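Local coordinates for protein diadenosine tetraphosphatase, putative (Trypanosoma brucei, PDB 2QJC) that binds two manganese ions and is probably a calcineurin-like metallophosphoesterase that hydrolyses phosphate compounds, perhaps including symmetrical dinucleoside tetraphosphates, at residues K88-L93 against P110-I115; P133-M138 against V235-C240; E35-A40 against G229-A234; A142-Q147 against D151-D156; R39-K44 against C240-P245. All coordinates share one frame; numbering follows the deposited sequence.

Contact 1 of 5, residues K88-L93 against P110-I115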
# COMPACT_ATOMS: atom_id res chain seq x y z
N LYS A 88 -0.15 -14.82 8.95
CA LYS A 88 0.69 -15.50 9.92
C LYS A 88 -0.16 -16.14 11.01
O LYS A 88 0.02 -17.31 11.34
CB LYS A 88 1.67 -14.50 10.54
CG LYS A 88 2.80 -15.16 11.31
CD LYS A 88 3.63 -14.14 12.07
CE LYS A 88 4.83 -14.80 12.72
NZ LYS A 88 4.45 -15.95 13.59
N LEU A 89 -1.09 -15.37 11.57
CA LEU A 89 -1.98 -15.86 12.62
C LEU A 89 -2.88 -16.99 12.15
O LEU A 89 -3.22 -17.88 12.93
CB LEU A 89 -2.84 -14.73 13.17
CG LEU A 89 -2.24 -13.89 14.29
CD1 LEU A 89 -3.22 -12.80 14.71
CD2 LEU A 89 -1.90 -14.80 15.48
N VAL A 90 -3.27 -16.94 10.89
CA VAL A 90 -4.14 -17.96 10.31
C VAL A 90 -3.39 -19.27 10.12
O VAL A 90 -3.86 -20.33 10.54
CB VAL A 90 -4.71 -17.51 8.94
CG1 VAL A 90 -5.52 -18.63 8.32
CG2 VAL A 90 -5.57 -16.26 9.12
N LYS A 91 -2.22 -19.20 9.50
CA LYS A 91 -1.44 -20.41 9.25
C LYS A 91 -1.19 -21.15 10.55
O LYS A 91 -0.88 -22.34 10.56
CB LYS A 91 -0.12 -20.06 8.55
CG LYS A 91 1.02 -19.70 9.46
CD LYS A 91 2.12 -20.75 9.38
CE LYS A 91 2.63 -20.90 7.95
NZ LYS A 91 3.66 -21.96 7.84
N LYS A 92 -1.33 -20.44 11.67
CA LYS A 92 -1.17 -21.04 12.98
C LYS A 92 -2.50 -21.73 13.29
O LYS A 92 -3.14 -21.46 14.31
CB LYS A 92 -0.88 -19.96 14.03
CG LYS A 92 0.33 -19.09 13.70
CD LYS A 92 0.43 -17.86 14.60
CE LYS A 92 0.91 -18.20 16.00
NZ LYS A 92 -0.05 -19.06 16.74
N LEU A 93 -2.91 -22.61 12.37
CA LEU A 93 -4.15 -23.38 12.47
C LEU A 93 -4.79 -23.32 13.85
O LEU A 93 -5.33 -24.31 14.34
CB LEU A 93 -3.88 -24.84 12.08
CG LEU A 93 -2.80 -25.59 12.87
CD1 LEU A 93 -2.83 -27.05 12.50
CD2 LEU A 93 -1.43 -25.00 12.57
N PRO A 110 -9.80 -12.36 16.01
CA PRO A 110 -11.18 -12.60 15.57
C PRO A 110 -11.26 -12.77 14.04
O PRO A 110 -12.01 -13.60 13.54
CB PRO A 110 -11.91 -11.34 16.04
CG PRO A 110 -11.16 -10.96 17.28
CD PRO A 110 -9.72 -11.15 16.85
N LEU A 111 -10.48 -11.97 13.32
CA LEU A 111 -10.46 -12.03 11.86
C LEU A 111 -9.87 -13.34 11.35
O LEU A 111 -10.34 -13.91 10.37
CB LEU A 111 -9.66 -10.85 11.30
CG LEU A 111 -10.44 -9.74 10.59
CD1 LEU A 111 -11.76 -9.46 11.29
CD2 LEU A 111 -9.56 -8.49 10.55
N ALA A 112 -8.83 -13.82 12.02
CA ALA A 112 -8.17 -15.06 11.64
C ALA A 112 -9.11 -16.26 11.74
O ALA A 112 -9.07 -17.16 10.90
CB ALA A 112 -6.94 -15.28 12.51
N GLN A 113 -9.96 -16.29 12.76
CA GLN A 113 -10.89 -17.40 12.93
C GLN A 113 -12.02 -17.40 11.91
O GLN A 113 -12.58 -18.45 11.58
CB GLN A 113 -11.48 -17.37 14.35
CG GLN A 113 -10.44 -17.22 15.45
CD GLN A 113 -11.05 -17.16 16.83
OE1 GLN A 113 -11.12 -18.17 17.54
NE2 GLN A 113 -11.50 -15.98 17.23
N SER A 114 -12.34 -16.21 11.38
CA SER A 114 -13.43 -16.08 10.42
C SER A 114 -13.06 -15.89 8.95
O SER A 114 -13.95 -15.76 8.11
CB SER A 114 -14.35 -14.92 10.85
OG SER A 114 -13.66 -13.68 10.84
N ILE A 115 -11.77 -15.89 8.63
CA ILE A 115 -11.37 -15.67 7.24
C ILE A 115 -11.67 -16.83 6.29
O ILE A 115 -11.22 -17.96 6.49
CB ILE A 115 -9.86 -15.29 7.12
CG1 ILE A 115 -9.57 -14.80 5.70
CG2 ILE A 115 -8.97 -16.48 7.47
CD1 ILE A 115 -8.12 -14.40 5.46

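Contact 2 of 5, residues P133-M138 against V235-C240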
# COMPACT_ATOMS: atom_id res chain seq x y z
N PRO A 133 6.79 0.25 -14.83
CA PRO A 133 7.76 0.99 -15.65
C PRO A 133 7.25 2.00 -16.67
O PRO A 133 7.90 3.02 -16.90
CB PRO A 133 8.60 -0.13 -16.28
CG PRO A 133 7.65 -1.29 -16.34
CD PRO A 133 6.92 -1.20 -15.02
N ALA A 134 6.10 1.75 -17.27
CA ALA A 134 5.56 2.68 -18.26
C ALA A 134 5.35 4.08 -17.67
O ALA A 134 5.46 5.09 -18.37
CB ALA A 134 4.24 2.14 -18.81
N HIS A 135 5.04 4.12 -16.38
CA HIS A 135 4.79 5.38 -15.68
C HIS A 135 5.93 5.73 -14.72
O HIS A 135 5.82 6.68 -13.94
CB HIS A 135 3.47 5.28 -14.90
CG HIS A 135 2.26 5.17 -15.78
ND1 HIS A 135 1.87 6.18 -16.64
CD2 HIS A 135 1.36 4.17 -15.94
CE1 HIS A 135 0.79 5.80 -17.30
NE2 HIS A 135 0.46 4.58 -16.90
N ASN A 136 7.01 4.96 -14.80
CA ASN A 136 8.18 5.11 -13.94
C ASN A 136 7.77 5.16 -12.46
O ASN A 136 8.16 6.05 -11.71
CB ASN A 136 8.97 6.38 -14.31
CG ASN A 136 10.28 6.49 -13.55
OD1 ASN A 136 10.99 5.50 -13.36
ND2 ASN A 136 10.62 7.70 -13.13
N VAL A 137 6.97 4.17 -12.06
CA VAL A 137 6.48 4.06 -10.68
C VAL A 137 6.80 2.71 -10.03
O VAL A 137 6.98 1.70 -10.72
CB VAL A 137 4.93 4.28 -10.66
CG1 VAL A 137 4.31 3.67 -9.42
CG2 VAL A 137 4.63 5.77 -10.72
N MSE A 138 6.90 2.70 -8.70
CA MSE A 138 7.13 1.48 -7.93
C MSE A 138 6.27 1.53 -6.66
O MSE A 138 6.26 2.54 -5.94
CB MSE A 138 8.61 1.32 -7.56
CG MSE A 138 9.54 1.05 -8.76
SE MSE A 138 11.23 0.18 -8.30
CE MSE A 138 12.06 1.59 -7.28
N VAL A 235 -3.05 9.18 -9.31
CA VAL A 235 -3.42 8.84 -10.67
C VAL A 235 -2.28 9.05 -11.65
O VAL A 235 -1.65 10.10 -11.67
CB VAL A 235 -4.63 9.68 -11.14
CG1 VAL A 235 -5.12 9.20 -12.51
CG2 VAL A 235 -5.75 9.60 -10.11
N PHE A 236 -2.01 8.03 -12.46
CA PHE A 236 -0.96 8.09 -13.46
C PHE A 236 -1.55 7.81 -14.84
O PHE A 236 -2.40 6.92 -14.99
CB PHE A 236 0.15 7.09 -13.12
CG PHE A 236 0.93 7.46 -11.89
CD1 PHE A 236 2.00 8.35 -11.96
CD2 PHE A 236 0.54 6.97 -10.64
CE1 PHE A 236 2.67 8.77 -10.80
CE2 PHE A 236 1.21 7.39 -9.46
CZ PHE A 236 2.27 8.29 -9.55
N PRO A 237 -1.10 8.53 -15.87
CA PRO A 237 -0.07 9.57 -15.84
C PRO A 237 -0.43 10.87 -15.11
O PRO A 237 -1.60 11.23 -14.98
CB PRO A 237 0.23 9.80 -17.32
CG PRO A 237 -1.09 9.55 -17.97
CD PRO A 237 -1.60 8.33 -17.25
N GLY A 238 0.60 11.58 -14.65
CA GLY A 238 0.39 12.83 -13.95
C GLY A 238 0.82 12.78 -12.50
O GLY A 238 1.65 13.57 -12.07
N GLY A 239 0.25 11.85 -11.75
CA GLY A 239 0.58 11.73 -10.34
C GLY A 239 -0.31 12.61 -9.48
O GLY A 239 0.09 13.02 -8.39
N CYS A 240 -1.51 12.89 -9.98
CA CYS A 240 -2.46 13.72 -9.25
C CYS A 240 -3.16 12.94 -8.14
O CYS A 240 -3.54 11.78 -8.31
CB CYS A 240 -3.51 14.30 -10.20
SG CYS A 240 -2.86 15.53 -11.37

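Contact 3 of 5, residues E35-A40 against G229-A234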
# COMPACT_ATOMS: atom_id res chain seq x y z
N GLU A 35 -15.50 2.37 -2.67
CA GLU A 35 -16.49 2.55 -3.73
C GLU A 35 -16.60 4.03 -4.09
O GLU A 35 -16.66 4.39 -5.26
CB GLU A 35 -17.85 2.04 -3.27
CG GLU A 35 -17.88 0.57 -2.94
CD GLU A 35 -19.15 0.16 -2.23
OE1 GLU A 35 -19.89 1.05 -1.76
OE2 GLU A 35 -19.40 -1.06 -2.14
N ASP A 36 -16.63 4.88 -3.07
CA ASP A 36 -16.73 6.32 -3.30
C ASP A 36 -15.51 6.82 -4.05
O ASP A 36 -15.62 7.67 -4.94
CB ASP A 36 -16.85 7.08 -1.98
CG ASP A 36 -17.88 6.48 -1.05
OD1 ASP A 36 -18.96 6.07 -1.52
OD2 ASP A 36 -17.61 6.42 0.17
N LEU A 37 -14.34 6.29 -3.70
CA LEU A 37 -13.11 6.71 -4.36
C LEU A 37 -13.11 6.30 -5.83
O LEU A 37 -12.67 7.06 -6.70
CB LEU A 37 -11.88 6.11 -3.66
CG LEU A 37 -10.53 6.51 -4.26
CD1 LEU A 37 -10.40 8.02 -4.31
CD2 LEU A 37 -9.40 5.91 -3.44
N LEU A 38 -13.62 5.10 -6.12
CA LEU A 38 -13.67 4.62 -7.49
C LEU A 38 -14.58 5.52 -8.34
O LEU A 38 -14.26 5.82 -9.50
CB LEU A 38 -14.14 3.17 -7.53
CG LEU A 38 -13.14 2.19 -6.91
CD1 LEU A 38 -13.69 0.78 -6.96
CD2 LEU A 38 -11.80 2.26 -7.64
N ARG A 39 -15.70 5.95 -7.76
CA ARG A 39 -16.60 6.85 -8.46
C ARG A 39 -15.91 8.20 -8.58
O ARG A 39 -16.08 8.91 -9.57
CB ARG A 39 -17.92 7.03 -7.69
CG ARG A 39 -18.89 5.87 -7.81
CD ARG A 39 -20.26 6.24 -7.23
NE ARG A 39 -20.23 6.37 -5.78
CZ ARG A 39 -20.25 5.35 -4.94
NH1 ARG A 39 -20.29 4.11 -5.39
NH2 ARG A 39 -20.22 5.57 -3.64
N ALA A 40 -15.13 8.55 -7.56
CA ALA A 40 -14.41 9.82 -7.53
C ALA A 40 -13.31 9.95 -8.59
O ALA A 40 -12.85 11.06 -8.87
CB ALA A 40 -13.83 10.06 -6.14
N GLY A 229 -10.08 9.96 8.58
CA GLY A 229 -9.41 10.95 7.75
C GLY A 229 -9.92 11.01 6.32
O GLY A 229 -10.90 11.70 6.03
N ARG A 230 -9.24 10.29 5.42
CA ARG A 230 -9.61 10.25 4.01
C ARG A 230 -8.93 9.08 3.28
O ARG A 230 -7.92 8.55 3.75
CB ARG A 230 -9.20 11.56 3.31
CG ARG A 230 -9.87 12.82 3.85
CD ARG A 230 -9.39 14.07 3.12
NE ARG A 230 -9.93 14.16 1.76
CZ ARG A 230 -11.19 14.46 1.47
NH1 ARG A 230 -12.07 14.70 2.44
NH2 ARG A 230 -11.58 14.53 0.20
N LEU A 231 -9.50 8.68 2.15
CA LEU A 231 -8.94 7.60 1.34
C LEU A 231 -8.45 8.28 0.07
O LEU A 231 -9.24 8.76 -0.74
CB LEU A 231 -9.99 6.54 0.99
CG LEU A 231 -9.43 5.26 0.36
CD1 LEU A 231 -8.45 4.58 1.34
CD2 LEU A 231 -10.57 4.30 -0.02
N SER A 232 -7.12 8.32 -0.09
CA SER A 232 -6.49 8.98 -1.23
C SER A 232 -5.91 8.04 -2.27
O SER A 232 -5.53 6.91 -1.98
CB SER A 232 -5.39 9.90 -0.73
OG SER A 232 -5.85 10.71 0.33
N ALA A 233 -5.84 8.54 -3.51
CA ALA A 233 -5.27 7.76 -4.60
C ALA A 233 -4.41 8.65 -5.48
O ALA A 233 -4.68 9.85 -5.61
CB ALA A 233 -6.39 7.13 -5.44
N ALA A 234 -3.38 8.05 -6.06
CA ALA A 234 -2.49 8.75 -6.98
C ALA A 234 -2.85 8.25 -8.38
O ALA A 234 -2.97 7.04 -8.61
CB ALA A 234 -1.03 8.43 -6.68

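Contact 4 of 5, residues A142-Q147 against D151-D156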
# COMPACT_ATOMS: atom_id res chain seq x y z
N ALA A 142 5.31 0.18 2.88
CA ALA A 142 5.86 1.22 3.75
C ALA A 142 6.98 2.02 3.09
O ALA A 142 7.11 3.22 3.33
CB ALA A 142 6.38 0.58 5.05
N GLY A 143 7.78 1.36 2.26
CA GLY A 143 8.86 2.07 1.60
C GLY A 143 9.90 1.14 1.02
O GLY A 143 9.70 -0.07 0.95
N LEU A 144 11.03 1.71 0.59
CA LEU A 144 12.13 0.93 0.04
C LEU A 144 13.43 1.43 0.66
O LEU A 144 13.58 2.62 0.92
CB LEU A 144 12.21 1.10 -1.48
CG LEU A 144 11.06 0.54 -2.33
CD1 LEU A 144 11.26 0.96 -3.78
CD2 LEU A 144 11.02 -0.98 -2.22
N HIS A 145 14.37 0.53 0.92
CA HIS A 145 15.64 0.95 1.49
C HIS A 145 16.42 1.57 0.33
O HIS A 145 16.73 0.91 -0.66
CB HIS A 145 16.40 -0.24 2.08
CG HIS A 145 17.54 0.16 2.96
ND1 HIS A 145 18.61 0.91 2.50
CD2 HIS A 145 17.77 -0.04 4.28
CE1 HIS A 145 19.44 1.15 3.50
NE2 HIS A 145 18.95 0.59 4.59
N PRO A 146 16.75 2.87 0.44
CA PRO A 146 17.49 3.59 -0.60
C PRO A 146 18.91 3.14 -0.89
O PRO A 146 19.57 3.70 -1.77
CB PRO A 146 17.44 5.04 -0.12
CG PRO A 146 17.46 4.87 1.38
CD PRO A 146 16.48 3.75 1.60
N GLN A 147 19.40 2.12 -0.18
CA GLN A 147 20.76 1.66 -0.42
C GLN A 147 20.82 0.19 -0.85
O GLN A 147 21.90 -0.38 -0.98
CB GLN A 147 21.64 1.87 0.83
CG GLN A 147 21.66 3.32 1.31
CD GLN A 147 22.62 3.55 2.46
OE1 GLN A 147 22.67 2.77 3.42
NE2 GLN A 147 23.38 4.64 2.40
N ASP A 151 15.51 -5.63 -6.20
CA ASP A 151 15.34 -7.07 -6.12
C ASP A 151 15.97 -7.69 -4.88
O ASP A 151 15.83 -8.90 -4.63
CB ASP A 151 15.91 -7.73 -7.38
CG ASP A 151 15.22 -7.26 -8.64
OD1 ASP A 151 13.99 -7.47 -8.76
OD2 ASP A 151 15.90 -6.69 -9.52
N ARG A 152 16.68 -6.88 -4.10
CA ARG A 152 17.32 -7.37 -2.89
C ARG A 152 16.87 -6.61 -1.65
O ARG A 152 17.67 -6.25 -0.78
CB ARG A 152 18.84 -7.31 -3.04
CG ARG A 152 19.35 -8.23 -4.13
CD ARG A 152 20.86 -8.30 -4.17
NE ARG A 152 21.32 -9.25 -5.18
CZ ARG A 152 22.59 -9.55 -5.41
NH1 ARG A 152 23.55 -8.96 -4.70
NH2 ARG A 152 22.91 -10.43 -6.35
N GLN A 153 15.56 -6.37 -1.57
CA GLN A 153 14.98 -5.67 -0.43
C GLN A 153 14.53 -6.72 0.58
O GLN A 153 14.47 -7.91 0.25
CB GLN A 153 13.79 -4.82 -0.89
CG GLN A 153 14.14 -3.69 -1.88
CD GLN A 153 14.64 -2.42 -1.20
OE1 GLN A 153 14.09 -1.98 -0.19
NE2 GLN A 153 15.67 -1.81 -1.78
N TYR A 154 14.21 -6.29 1.79
CA TYR A 154 13.76 -7.19 2.85
C TYR A 154 12.32 -6.93 3.26
O TYR A 154 11.91 -5.78 3.41
CB TYR A 154 14.68 -7.06 4.07
CG TYR A 154 16.08 -7.61 3.84
CD1 TYR A 154 17.21 -6.85 4.15
CD2 TYR A 154 16.27 -8.89 3.33
CE1 TYR A 154 18.50 -7.36 3.95
CE2 TYR A 154 17.54 -9.41 3.13
CZ TYR A 154 18.65 -8.64 3.44
OH TYR A 154 19.91 -9.16 3.22
N GLU A 155 11.56 -8.01 3.44
CA GLU A 155 10.15 -7.96 3.80
C GLU A 155 9.78 -7.12 5.03
O GLU A 155 8.84 -6.32 4.98
CB GLU A 155 9.63 -9.39 3.97
CG GLU A 155 8.28 -9.49 4.66
CD GLU A 155 7.66 -10.86 4.52
OE1 GLU A 155 8.43 -11.85 4.45
OE2 GLU A 155 6.41 -10.95 4.48
N ASP A 156 10.51 -7.31 6.13
CA ASP A 156 10.23 -6.56 7.34
C ASP A 156 10.36 -5.05 7.10
O ASP A 156 9.53 -4.27 7.56
CB ASP A 156 11.16 -7.02 8.47
CG ASP A 156 12.64 -6.79 8.16
OD1 ASP A 156 13.09 -7.18 7.06
OD2 ASP A 156 13.36 -6.24 9.02

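Contact 5 of 5, residues R39-K44 against C240-P245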
# COMPACT_ATOMS: atom_id res chain seq x y z
N ARG A 39 -15.70 5.95 -7.76
CA ARG A 39 -16.60 6.85 -8.46
C ARG A 39 -15.91 8.20 -8.58
O ARG A 39 -16.08 8.91 -9.57
CB ARG A 39 -17.92 7.03 -7.69
CG ARG A 39 -18.89 5.87 -7.81
CD ARG A 39 -20.26 6.24 -7.23
NE ARG A 39 -20.23 6.37 -5.78
CZ ARG A 39 -20.25 5.35 -4.94
NH1 ARG A 39 -20.29 4.11 -5.39
NH2 ARG A 39 -20.22 5.57 -3.64
N ALA A 40 -15.13 8.55 -7.56
CA ALA A 40 -14.41 9.82 -7.53
C ALA A 40 -13.31 9.95 -8.59
O ALA A 40 -12.85 11.06 -8.87
CB ALA A 40 -13.83 10.06 -6.14
N VAL A 41 -12.88 8.83 -9.18
CA VAL A 41 -11.85 8.89 -10.21
C VAL A 41 -12.40 8.43 -11.55
O VAL A 41 -11.69 8.41 -12.55
CB VAL A 41 -10.62 8.00 -9.86
CG1 VAL A 41 -10.10 8.34 -8.47
CG2 VAL A 41 -10.98 6.53 -9.98
N SER A 42 -13.68 8.05 -11.55
CA SER A 42 -14.35 7.58 -12.76
C SER A 42 -13.66 6.32 -13.27
O SER A 42 -13.30 6.22 -14.45
CB SER A 42 -14.32 8.67 -13.84
OG SER A 42 -14.95 9.85 -13.39
N PHE A 43 -13.50 5.35 -12.37
CA PHE A 43 -12.87 4.08 -12.68
C PHE A 43 -13.60 3.36 -13.81
O PHE A 43 -14.82 3.16 -13.74
CB PHE A 43 -12.85 3.20 -11.43
CG PHE A 43 -12.17 1.87 -11.63
CD1 PHE A 43 -10.79 1.79 -11.76
CD2 PHE A 43 -12.92 0.70 -11.71
CE1 PHE A 43 -10.17 0.57 -11.97
CE2 PHE A 43 -12.31 -0.53 -11.92
CZ PHE A 43 -10.93 -0.59 -12.05
N LYS A 44 -12.86 2.96 -14.84
CA LYS A 44 -13.45 2.26 -15.98
C LYS A 44 -12.89 0.86 -16.10
O LYS A 44 -11.84 0.65 -16.72
CB LYS A 44 -13.16 3.03 -17.28
CG LYS A 44 -13.38 4.53 -17.18
CD LYS A 44 -14.79 4.87 -16.70
CE LYS A 44 -15.85 4.36 -17.66
NZ LYS A 44 -17.22 4.77 -17.21
N CYS A 240 -1.51 12.89 -9.98
CA CYS A 240 -2.46 13.72 -9.25
C CYS A 240 -3.16 12.94 -8.14
O CYS A 240 -3.54 11.78 -8.31
CB CYS A 240 -3.51 14.30 -10.20
SG CYS A 240 -2.86 15.53 -11.37
N ILE A 241 -3.33 13.59 -6.99
CA ILE A 241 -3.98 12.97 -5.85
C ILE A 241 -5.47 13.30 -5.77
O ILE A 241 -5.86 14.46 -5.73
CB ILE A 241 -3.31 13.41 -4.52
CG1 ILE A 241 -1.79 13.23 -4.61
CG2 ILE A 241 -3.86 12.60 -3.36
CD1 ILE A 241 -1.35 11.81 -4.85
N ILE A 242 -6.30 12.25 -5.78
CA ILE A 242 -7.75 12.40 -5.67
C ILE A 242 -8.17 11.64 -4.41
O ILE A 242 -7.80 10.48 -4.22
CB ILE A 242 -8.49 11.78 -6.87
CG1 ILE A 242 -8.22 12.61 -8.13
CG2 ILE A 242 -9.98 11.71 -6.58
CD1 ILE A 242 -8.87 12.04 -9.37
N SER A 243 -8.95 12.30 -3.55
CA SER A 243 -9.40 11.67 -2.32
C SER A 243 -10.86 11.93 -2.01
O SER A 243 -11.49 12.81 -2.60
CB SER A 243 -8.55 12.16 -1.14
OG SER A 243 -8.77 13.53 -0.90
N VAL A 244 -11.39 11.15 -1.07
CA VAL A 244 -12.77 11.26 -0.62
C VAL A 244 -12.75 11.15 0.90
O VAL A 244 -11.75 10.72 1.49
CB VAL A 244 -13.66 10.13 -1.18
CG1 VAL A 244 -13.73 10.21 -2.70
CG2 VAL A 244 -13.11 8.78 -0.75
N PRO A 245 -13.85 11.54 1.56
CA PRO A 245 -13.95 11.48 3.02
C PRO A 245 -13.73 10.06 3.56
O PRO A 245 -14.18 9.09 2.96
CB PRO A 245 -15.37 11.97 3.28
CG PRO A 245 -15.56 12.99 2.18
CD PRO A 245 -15.00 12.26 0.98

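Contact 1 of 5, residues K88-L93 against P110-I115
Two helices of the metallophosphoesterase domain, 81-91 and 108-114, meet here near their C-terminal ends, through Val90 on one and Ala112 on the other. Their CA atoms lie 5.1 Å apart, a short separation that the small alanine side chain permits. The CB of Ala112 points at helix 81-91 and meets Val90 CG2 at 3.8 Å, with Leu89 CB further off at 4.2 Å. The same methyl Val90 CG2 also reaches Ile115 CG2 at 3.8 Å, so one valine branch bridges Ala112 and Ile115, three residues apart. That branch stands beside the backbone N of Val90 because CG1 is the anti one (chi1 176°). The Val90 and Ile115 side chains cross at roughly a right angle. No hydrogen bond spans the pair, and the contact rests on methyl and methylene groups alone. Within the second helix, Ser114 OG turns back to Pro110 O at 3.2 Å. Although this is a surface contact, the neighbours close round it: Leu86 of helix 81-91 touches Leu111, Ala112 and Ile115, Phe64 of helix 63-73 lies against Ile115, and Glu120 of helix 117-124 meets both Val90 and Ile115.

Contact 2 of 5, residues P133-M138 against V235-C240
In both His135 and Phe236, CG stands beside the backbone N and anti to the carbonyl carbon (chi1 -67° and -69°), and the two side chains slide past each other in opposite directions. It is Phe236 CB, not its ring, that sits over a face of the imidazole, 4.1 Å from the centroid and 18° off the normal. Further along the ring, His135 CE1 meets Pro237 CD at 3.5 Å, the proline following a cis peptide. Deeper in, Val137 CG2 lies over the Phe236 ring, 3.7 Å from its centroid and nearest CE1 and CZ. Gly239 CA rests on the opposite face, 3.6 Å above the plane, so the phenyl ring is held between a methyl and a glycine of its own turn, both placed toward its rim; the Gly239-Cys240 pair of that turn forms a G1 beta bulge against Val235. Strand 137-140 and strand 230-236 belong to different sheets, and Ile23 and Val201 extend this core. With no hydrogen bond across the segments, cohesion comes from CH-pi and apolar contacts; the histidine spends its NE2 on Gly19 O, consistent with a proton on that nitrogen.

Contact 3 of 5, residues E35-A40 against G229-A234
Leu37 carries this buried helix-strand contact against Leu231 and Ala233, and its conformation decides which methyl goes where. CG is anti to the backbone N (chi1 -179°), which extends the side chain from helix 31-41 to the sheet; the second torsion (chi2 56°) then splits the two methyls. CD2 drops between two residues of the strand, 3.9 Å from Leu231 CG and 3.8 Å from Ala233 CB. CD1 instead comes up to the main chain, 3.8 Å from Leu231 O. Leu231 has nearly the same pair of torsions, and the two leucines cross at about a right angle, with Leu231 CD2 meeting Leu37 CD2 at 4.0 Å. Ser232, between the two receiving residues, turns its CB the other way, where OG bonds to Ser223. The short axes of 35-40 and 230-234 pass 9.1 Å apart at a signed angle of -40°. Helix 31-41 thus packs on the sheet close to the manganese site, the Leu231 side chain lying about 6 Å from that of the manganese ligand Asp26. Around the contact, strand 21-24 supplies Val24, which touches both leucines, and Ile22, which meets Ala233. Strand 240-245 flanks 230-236 on its other side through backbone bonds such as Leu231 to Val244, and Ala40 of the helix reaches that same Val244.

Contact 4 of 5, residues A142-Q147 against D151-D156
Gln153 inserts its side chain into the loop 142-147 and grips His145 by both ends of its backbone. From CB, which points at the loop, the chain first runs beside the backbone N. CG comes next, 4.1 Å from Leu144 CD2, and the chain bends there (chi2 -83°), turning the amide onto the main chain of the loop. CD, which carries both polar atoms, lies 3.6 Å from His145 N. OE1 accepts His145 N at 2.8 Å, the donor lying in the carbonyl plane on a lone pair, with the C=O...N angle at 128°. The same oxygen rests 3.5 Å from Leu144 CA. NE2 donates to His145 O at 3.1 Å, almost straight (176° at the hydrogen), and that acceptor lies in the amide plane; a weak second bond goes to Pro149 O. Two bonds on the two ends of one flat group fix its rotation and satisfy polar backbone atoms in a buried place. The imidazole of His145 leads away from this grip: ND1 accepts Gln147 N at 3.0 Å in the ring plane, and NE2 bonds to Leu177 O, consistent with a proton on NE2. Leu144, Gln153, Ile129 and Val158 pack together nearby. A side-chain amide that pairs with the N-H and C=O of a single residue imitates a strand neighbour. The loop it holds continues directly from the manganese ligand His141, and His141-Ala142-Gly143 probably corresponds to the His-Gly-Gly motif of PPP-family phosphatases, with alanine in the middle place.

Contact 5 of 5, residues R39-K44 against C240-P245
Ala40, toward the C-terminal end of helix 31-41, meets Val244 and Ile242 on the edge strand 240-245. Its CB lies 3.4 Å from Val244 CG1, closer than usual van der Waals contact, which marks a tight spot between helix and sheet. Val244 presents CG1 because that branch is anti to its own carbonyl carbon, beside the backbone N (chi1 -63°). The carbonyl of Ala40 also takes part, its O resting 3.7 Å from Ile242 CG2, while Ala40 CB to the same methyl is a looser 4.2 Å. At Val41, CG1 sits against two carbons of Ile242: CG2 at 3.9 Å and CD1 at 4.0 Å. Ile242 can offer both because CG2 is anti to its backbone N while the CG1 arm swings alongside that N. Ser42 then leaves helical geometry with positive phi (62°), closing the helix in a Schellman motif with two bonds back into the last turn; the bond from Ser42 N to Arg39 O is weak, at 3.2 Å. The chain turns away from the strand from here on. Arg20 NH2 bonds to Val41 O, Phe43 packs back on Leu38 and on Ile22 of strand 21-24, and Lys44 N is held by Asp48 OD2. Across the segments themselves no hydrogen bond forms; the strand spends its backbone on the neighbouring 230-236, with Ile242 paired to Ala233 and Val244 to Leu231. A helix that follows strand 21-24 and lies over the C-terminal beta hairpin fits the layered alpha/beta fold of calcineurin-like phosphoesterases.

In the fold
Contacts 3 and 5 are closely linked: their centres are about 5 Å apart, both start from helix 31-41, and their strands 230-236 and 240-245 are neighbours in one mixed sheet, so the N-terminal helix is tied to the C-terminal hairpin. Contact 2 uses the turn of the same hairpin, with centres about 17 and 15 Å from those two, and links that sheet to the one containing strand 137-140. Contact 4 follows along the chain from that strand and touches contact 2 through Met138 and Leu144. Contact 1, at least about 27 Å from every other centre, closes before contacts 2 and 4 open. Contacts 3 and 5 span it, enclosing most of the manganese ligands.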